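Local structure of 2-hydroxyisobutanoyl-CoA mutase large subunit (Aquincola tertiaricarbonis, 4R3U) at residues A[277-282]-A[290-295]; A[352-357]-A[383-388]. The protein isomerises 2-hydroxyisobutyryl-CoA and (S)-3-hydroxybutyryl-CoA into one another, acting together with a small cobalamin-binding subunit. All coordinates share one frame; numbering follows the deposited sequence.

Contact 1: A[277-282]-A[290-295]. With 3KK (S-{(3R,5R,9R)-1-[(2R,3S,4R,5R)-5-(6-amino-9H-purin-9-yl)-4-hydroxy-3-(phosphonooxy)tetrahydrofuran-2-yl]-3,5,9-trihydroxy-8,8-dimethyl-3,5-dioxido-10,14-dioxo-2,4,6-trioxa-11,15-diaza-3lambda~5~,5lambda~5~-diphosphaheptadecan-17-yl} 2-hydroxy-2-methylpropanethioate), chain F.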
# COMPACT_ATOMS: atom_id res chain seq x y z
N THR A 277 13.22 -24.43 23.91
CA THR A 277 14.60 -24.67 24.34
C THR A 277 15.00 -23.66 25.42
O THR A 277 15.53 -24.06 26.46
CB THR A 277 15.53 -24.66 23.13
OG1 THR A 277 14.94 -25.46 22.11
CG2 THR A 277 16.92 -25.16 23.43
N TYR A 278 14.72 -22.37 25.18
CA TYR A 278 15.02 -21.24 26.07
C TYR A 278 14.30 -21.32 27.40
O TYR A 278 14.94 -21.14 28.43
CB TYR A 278 14.74 -19.89 25.35
CG TYR A 278 15.74 -19.52 24.26
CD1 TYR A 278 17.11 -19.68 24.44
CD2 TYR A 278 15.30 -18.91 23.08
CE1 TYR A 278 18.02 -19.31 23.46
CE2 TYR A 278 16.21 -18.55 22.08
CZ TYR A 278 17.57 -18.73 22.28
OH TYR A 278 18.50 -18.36 21.33
N VAL A 279 12.99 -21.61 27.38
CA VAL A 279 12.16 -21.73 28.57
C VAL A 279 12.65 -22.85 29.46
O VAL A 279 12.74 -22.68 30.69
CB VAL A 279 10.65 -21.87 28.24
CG1 VAL A 279 9.81 -22.01 29.52
CG2 VAL A 279 10.16 -20.68 27.42
N ASN A 280 13.02 -24.00 28.84
CA ASN A 280 13.57 -25.16 29.54
C ASN A 280 14.90 -24.82 30.24
O ASN A 280 15.09 -25.19 31.39
CB ASN A 280 13.75 -26.34 28.59
CG ASN A 280 12.47 -27.00 28.12
OD1 ASN A 280 11.48 -27.10 28.85
ND2 ASN A 280 12.48 -27.53 26.91
N GLU A 281 15.78 -24.08 29.54
CA GLU A 281 17.08 -23.66 30.06
C GLU A 281 16.96 -22.70 31.24
O GLU A 281 17.73 -22.83 32.19
CB GLU A 281 17.94 -23.04 28.94
CG GLU A 281 18.97 -23.98 28.33
CD GLU A 281 19.42 -25.16 29.16
OE1 GLU A 281 18.79 -26.23 29.06
OE2 GLU A 281 20.40 -25.00 29.92
N VAL A 282 16.02 -21.74 31.15
CA VAL A 282 15.76 -20.75 32.21
C VAL A 282 15.09 -21.41 33.43
O VAL A 282 15.54 -21.20 34.54
CB VAL A 282 15.01 -19.48 31.72
CG1 VAL A 282 14.86 -18.46 32.85
CG2 VAL A 282 15.71 -18.84 30.52
N ASP A 290 6.59 -17.87 35.25
CA ASP A 290 5.92 -16.58 35.43
C ASP A 290 6.83 -15.41 35.86
O ASP A 290 6.43 -14.25 35.77
CB ASP A 290 4.63 -16.72 36.28
CG ASP A 290 3.55 -17.60 35.65
OD1 ASP A 290 3.37 -17.53 34.43
OD2 ASP A 290 2.84 -18.30 36.40
N GLU A 291 8.08 -15.72 36.28
CA GLU A 291 9.05 -14.69 36.65
C GLU A 291 9.68 -14.04 35.39
O GLU A 291 10.26 -12.96 35.51
CB GLU A 291 10.19 -15.28 37.50
CG GLU A 291 9.82 -15.76 38.90
CD GLU A 291 11.03 -16.15 39.73
OE1 GLU A 291 11.13 -17.33 40.13
OE2 GLU A 291 11.90 -15.27 39.95
N PHE A 292 9.62 -14.70 34.21
CA PHE A 292 10.28 -14.21 32.99
C PHE A 292 9.46 -14.25 31.72
O PHE A 292 9.63 -13.38 30.87
CB PHE A 292 11.65 -14.92 32.80
CG PHE A 292 11.56 -16.39 32.43
CD1 PHE A 292 11.44 -17.36 33.41
CD2 PHE A 292 11.59 -16.79 31.09
CE1 PHE A 292 11.34 -18.71 33.07
CE2 PHE A 292 11.48 -18.14 30.75
CZ PHE A 292 11.35 -19.09 31.74
N ALA A 293 8.55 -15.25 31.56
CA ALA A 293 7.68 -15.36 30.38
C ALA A 293 6.94 -14.08 30.00
O ALA A 293 6.91 -13.76 28.80
CB ALA A 293 6.74 -16.53 30.51
N PRO A 294 6.42 -13.26 30.97
CA PRO A 294 5.75 -12.00 30.59
C PRO A 294 6.62 -11.04 29.77
O PRO A 294 6.09 -10.31 28.93
CB PRO A 294 5.36 -11.38 31.93
CG PRO A 294 5.28 -12.51 32.87
CD PRO A 294 6.34 -13.46 32.44
N ARG A 295 7.95 -11.07 30.01
CA ARG A 295 8.97 -10.22 29.38
C ARG A 295 9.65 -10.80 28.12
O ARG A 295 10.41 -10.09 27.45
CB ARG A 295 9.99 -9.74 30.40
CG ARG A 295 9.54 -8.49 31.17
CD ARG A 295 9.62 -7.25 30.29
NE ARG A 295 8.74 -6.21 30.79
CZ ARG A 295 8.29 -5.19 30.08
NH1 ARG A 295 7.49 -4.29 30.63
NH2 ARG A 295 8.66 -5.05 28.81
C4 3KK F . 19.59 -7.66 10.96
C3 3KK F . 18.24 -6.93 10.92
C2 3KK F . 17.39 -7.46 9.76
O3 3KK F . 18.51 -5.56 10.71
C1 3KK F . 17.46 -7.09 12.23
O1 3KK F . 17.40 -8.15 12.85
S1P 3KK F . 16.66 -5.60 12.73
C2P 3KK F . 15.86 -6.06 14.30
C3P 3KK F . 15.37 -4.83 15.01
N4P 3KK F . 14.66 -5.26 16.21
C5P 3KK F . 13.74 -4.50 16.80
O5P 3KK F . 13.41 -3.37 16.42
C6P 3KK F . 13.11 -5.17 18.03
C7P 3KK F . 12.16 -4.24 18.77
N8P 3KK F . 11.51 -4.96 19.88
C9P 3KK F . 10.78 -4.30 20.79
O9P 3KK F . 10.63 -3.08 20.78
CAP 3KK F . 10.22 -5.16 21.96
OAP 3KK F . 11.14 -6.20 22.37
CBP 3KK F . 8.73 -5.64 21.82
CDP 3KK F . 8.26 -6.27 23.14
CEP 3KK F . 8.58 -6.70 20.72
CCP 3KK F . 7.79 -4.46 21.54
O6A 3KK F . 8.02 -3.44 22.53
P2A 3KK F . 7.57 -1.92 22.39
O4A 3KK F . 7.87 -1.44 21.03
O5A 3KK F . 8.13 -1.19 23.55
O3A 3KK F . 5.96 -2.08 22.51
P1A 3KK F . 5.10 -2.55 23.83
O1A 3KK F . 5.93 -3.24 24.85
O2A 3KK F . 3.89 -3.22 23.34
O5B 3KK F . 4.67 -1.05 24.33
C5B 3KK F . 5.44 -0.27 25.27
C4B 3KK F . 4.61 0.00 26.53
O4B 3KK F . 3.26 0.46 26.21
C3B 3KK F . 4.45 -1.26 27.37
O3B 3KK F . 4.50 -0.88 28.77
P3B 3KK F . 5.72 -1.28 29.75
O8A 3KK F . 5.70 -2.75 29.71
O7A 3KK F . 6.88 -0.62 29.12
O9A 3KK F . 5.29 -0.66 31.03
C2B 3KK F . 3.07 -1.76 27.00
O2B 3KK F . 2.48 -2.55 28.04
C1B 3KK F . 2.31 -0.47 26.77
N9A 3KK F . 1.17 -0.62 25.82
C8A 3KK F . 1.20 -0.94 24.53
N7A 3KK F . -0.05 -0.98 24.08
C5A 3KK F . -0.87 -0.66 25.09
C4A 3KK F . -0.10 -0.43 26.17
N3A 3KK F . -0.64 -0.08 27.37
C2A 3KK F . -2.04 0.07 27.50
N1A 3KK F . -2.81 -0.17 26.32
C6A 3KK F . -2.21 -0.54 25.17
N6A 3KK F . -2.92 -0.78 24.07

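Contact 2: A[352-357]-A[383-388]. With 5AD (5'-deoxyadenosine), chain G.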
# COMPACT_ATOMS: atom_id res chain seq x y z
N PRO A 352 15.77 -3.39 -9.77
CA PRO A 352 15.04 -2.74 -10.87
C PRO A 352 13.74 -2.12 -10.38
O PRO A 352 13.08 -2.67 -9.47
CB PRO A 352 14.77 -3.89 -11.85
CG PRO A 352 14.84 -5.10 -11.07
CD PRO A 352 15.82 -4.86 -9.97
N GLN A 353 13.38 -0.94 -10.94
CA GLN A 353 12.13 -0.23 -10.62
C GLN A 353 11.93 -0.07 -9.11
O GLN A 353 10.81 -0.21 -8.60
CB GLN A 353 10.93 -0.95 -11.26
CG GLN A 353 11.03 -1.08 -12.77
CD GLN A 353 9.74 -1.58 -13.34
OE1 GLN A 353 9.71 -2.60 -14.04
NE2 GLN A 353 8.68 -0.82 -13.10
N TYR A 354 13.04 0.23 -8.39
CA TYR A 354 13.07 0.35 -6.92
C TYR A 354 11.92 1.12 -6.27
O TYR A 354 11.53 0.71 -5.18
CB TYR A 354 14.46 0.79 -6.38
CG TYR A 354 14.78 2.25 -6.60
CD1 TYR A 354 15.35 2.69 -7.78
CD2 TYR A 354 14.46 3.21 -5.63
CE1 TYR A 354 15.55 4.04 -8.04
CE2 TYR A 354 14.67 4.57 -5.87
CZ TYR A 354 15.21 4.98 -7.08
OH TYR A 354 15.47 6.31 -7.33
N MET A 355 11.38 2.22 -6.89
CA MET A 355 10.27 2.98 -6.24
C MET A 355 9.00 2.18 -6.03
O MET A 355 8.19 2.51 -5.17
CB MET A 355 9.96 4.33 -6.89
CG MET A 355 10.89 5.46 -6.51
SD MET A 355 11.24 5.77 -4.75
CE MET A 355 9.71 6.49 -4.17
N VAL A 356 8.85 1.12 -6.76
CA VAL A 356 7.74 0.18 -6.67
C VAL A 356 7.74 -0.56 -5.30
O VAL A 356 6.68 -0.97 -4.83
CB VAL A 356 7.78 -0.73 -7.93
CG1 VAL A 356 8.16 -2.17 -7.62
CG2 VAL A 356 6.49 -0.65 -8.69
N ASN A 357 8.92 -0.60 -4.63
CA ASN A 357 9.09 -1.14 -3.27
C ASN A 357 8.18 -0.43 -2.27
O ASN A 357 7.76 -1.06 -1.31
CB ASN A 357 10.56 -1.04 -2.82
CG ASN A 357 11.45 -1.92 -3.61
OD1 ASN A 357 10.99 -2.89 -4.18
ND2 ASN A 357 12.72 -1.56 -3.73
N GLU A 383 16.32 -0.70 -0.51
CA GLU A 383 16.70 -1.96 0.13
C GLU A 383 17.71 -2.81 -0.65
O GLU A 383 18.67 -3.31 -0.06
CB GLU A 383 15.44 -2.77 0.49
CG GLU A 383 15.70 -4.05 1.26
CD GLU A 383 16.27 -3.98 2.66
OE1 GLU A 383 16.97 -4.94 3.03
OE2 GLU A 383 15.99 -3.01 3.41
N ALA A 384 17.52 -2.97 -1.97
CA ALA A 384 18.40 -3.82 -2.77
C ALA A 384 19.74 -3.17 -3.18
O ALA A 384 20.60 -3.85 -3.74
CB ALA A 384 17.65 -4.36 -3.96
N PHE A 385 19.94 -1.89 -2.84
CA PHE A 385 21.16 -1.16 -3.15
C PHE A 385 22.12 -1.03 -1.96
O PHE A 385 23.28 -1.43 -2.06
CB PHE A 385 20.85 0.23 -3.66
CG PHE A 385 20.09 0.30 -4.95
CD1 PHE A 385 18.72 0.09 -4.98
CD2 PHE A 385 20.73 0.72 -6.12
CE1 PHE A 385 18.01 0.19 -6.18
CE2 PHE A 385 20.03 0.84 -7.31
CZ PHE A 385 18.67 0.58 -7.33
N ALA A 386 21.66 -0.39 -0.86
CA ALA A 386 22.52 -0.06 0.28
C ALA A 386 21.72 0.21 1.53
O ALA A 386 20.48 0.31 1.47
CB ALA A 386 23.34 1.19 -0.05
N ILE A 387 22.43 0.42 2.69
CA ILE A 387 21.78 0.84 3.94
C ILE A 387 21.04 2.17 3.66
O ILE A 387 21.46 2.92 2.77
CB ILE A 387 22.68 0.81 5.20
CG1 ILE A 387 23.93 1.72 5.04
CG2 ILE A 387 23.02 -0.64 5.58
CD1 ILE A 387 24.50 2.17 6.29
N PRO A 388 19.87 2.42 4.27
CA PRO A 388 19.05 3.56 3.83
C PRO A 388 19.51 4.99 4.00
O PRO A 388 20.25 5.34 4.93
CB PRO A 388 17.71 3.32 4.54
CG PRO A 388 18.08 2.54 5.72
CD PRO A 388 19.13 1.60 5.24
N1 5AD G . 20.44 1.08 8.60
C2 5AD G . 19.11 0.78 8.29
N3 5AD G . 18.77 -0.55 7.92
C4 5AD G . 19.72 -1.51 7.97
N9 5AD G . 19.70 -2.81 7.68
C8 5AD G . 20.90 -3.31 7.99
N7 5AD G . 21.70 -2.33 8.38
C5 5AD G . 20.97 -1.21 8.39
C6 5AD G . 21.30 0.06 8.70
N6 5AD G . 22.57 0.25 9.03
C1' 5AD G . 18.57 -3.72 7.44
C2' 5AD G . 17.85 -3.54 6.15
C3' 5AD G . 17.41 -4.97 5.85
C4' 5AD G . 17.96 -5.83 6.98
C5' 5AD G . 18.54 -7.12 6.41
O4' 5AD G . 19.04 -5.07 7.44
O2' 5AD G . 16.68 -2.74 6.38
O3' 5AD G . 15.97 -5.02 5.79

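Contact 1: A[277-282]-A[290-295]
Phe292 lays one face of its ring against Val282 and turns its far edge to Val279, joining the loop after helix 264-283 back onto that helix. This is the helix-to-strand side of the TIM barrel, where the chain turns round before entering strand 298-302. At CB the side chain sets out toward the helix, and chi1 of 70° swings CG between the backbone N and the carbonyl carbon. Phe292 CG already lies beneath Val282 CG1, 3.9 Å away. Further out, Phe292 CD1 passes 3.6 Å from Val282 CG1, and Phe292 CE1 comes nearer still, to 3.5 Å. On the other flank Phe292 CE2 meets Val282 CB at 3.9 Å. At the tip, Phe292 CZ has two neighbours: Val282 CB above the ring at 3.7 Å, and Val279 CG1 close to the ring plane at 4.0 Å. The methyl CG1 of Val282 therefore stands almost over the ring centre, 12° off the normal, in a CH-pi contact. Its position follows from chi1 of -176°, with CG1 anti to the backbone N of the valine. Val282 also packs on Ile237 and Thr238 of helix 226-243, which wedges this valine between that helix and the phenylalanine. Three residues on, Arg295 leaves the apolar patch and sends its guanidinium to the 3'-phosphate of the CoA part of the substrate. Arg295 NH1 donates to O8A of 3KK at 2.5 Å, a bent bond with O8A near the guanidinium plane, while Arg295 NH2 bonds Asn248. The loop thus divides its chemistry: across this contact Phe292 meets the helix through apolar packing and the CH-pi contact, whereas Arg295 of the same loop gives a hydrogen bond to the CoA phosphate.

Contact 2: A[352-357]-A[383-388]
Tyr354 and Phe385 meet between two strand-to-helix loops of the TIM barrel, the end of the fold where cobalamin and 5'-deoxyadenosine are bound. The segment 383-388 begins at Glu383, whose CG is anti to the backbone N (chi1 -175°) before the chain bends at chi2 and brings the carboxylate to the ribose. OE2 of Glu383 accepts from O2' of 5'-deoxyadenosine at 3.1 Å and, weakly, from the neighbouring O3' as well, so one oxygen serves both hydroxyls of the sugar. With a leucine in place of Glu383, O2' and O3' would probably lose this shared acceptor, leaving the ribose freer to shift in its pocket. The backbone O of Glu383 bonds cobalamin, and that of Ala384 takes a hydrogen bond from Gln126 of the small subunit. Phe385 then turns outward to the other loop. Its CE1 presents the ring edge to CB of Tyr354 at 3.6 Å, and its CZ lies 4.0 Å from CD1 of the same tyrosine. The two side chains cross at about a right angle, with ring planes at 81° and centroids 5.5 Å apart, an oblique pairing. At its far end Tyr354 OH is hydrogen-bonded to Lys491 O, which ties the ring to a third part of the chain. Past Ala386, whose carbonyl makes a weak bond to cobalamin, the segment returns to the nucleoside. Ile387 and Pro388 come up under the same face of the adenine: CG2 of Ile387 lies 3.5 Å from C5 of the base, and the proline ring lies below the C2 corner of the six-membered ring, mostly beyond its rim, with Pro388 CD 3.2 Å from C2 of the base.

Contact 1 is buried and contact 2 lies at the surface, their centres 39 Å apart on opposite sides of the chain's centre. They share no helix or strand. The first folds the loop before strand 298-302 onto the preceding helix; the second joins two loops that lead from strands 340-344 and 375-377 into helices. They therefore lie at opposite ends of the barrel, one near the CoA phosphate, the other near the cobalamin. Both rest on an aromatic ring without a hydrogen bond across, but aliphatic methyls serve in 277-282/290-295 and a second ring in 352-357/383-388, where the small subunit also touches.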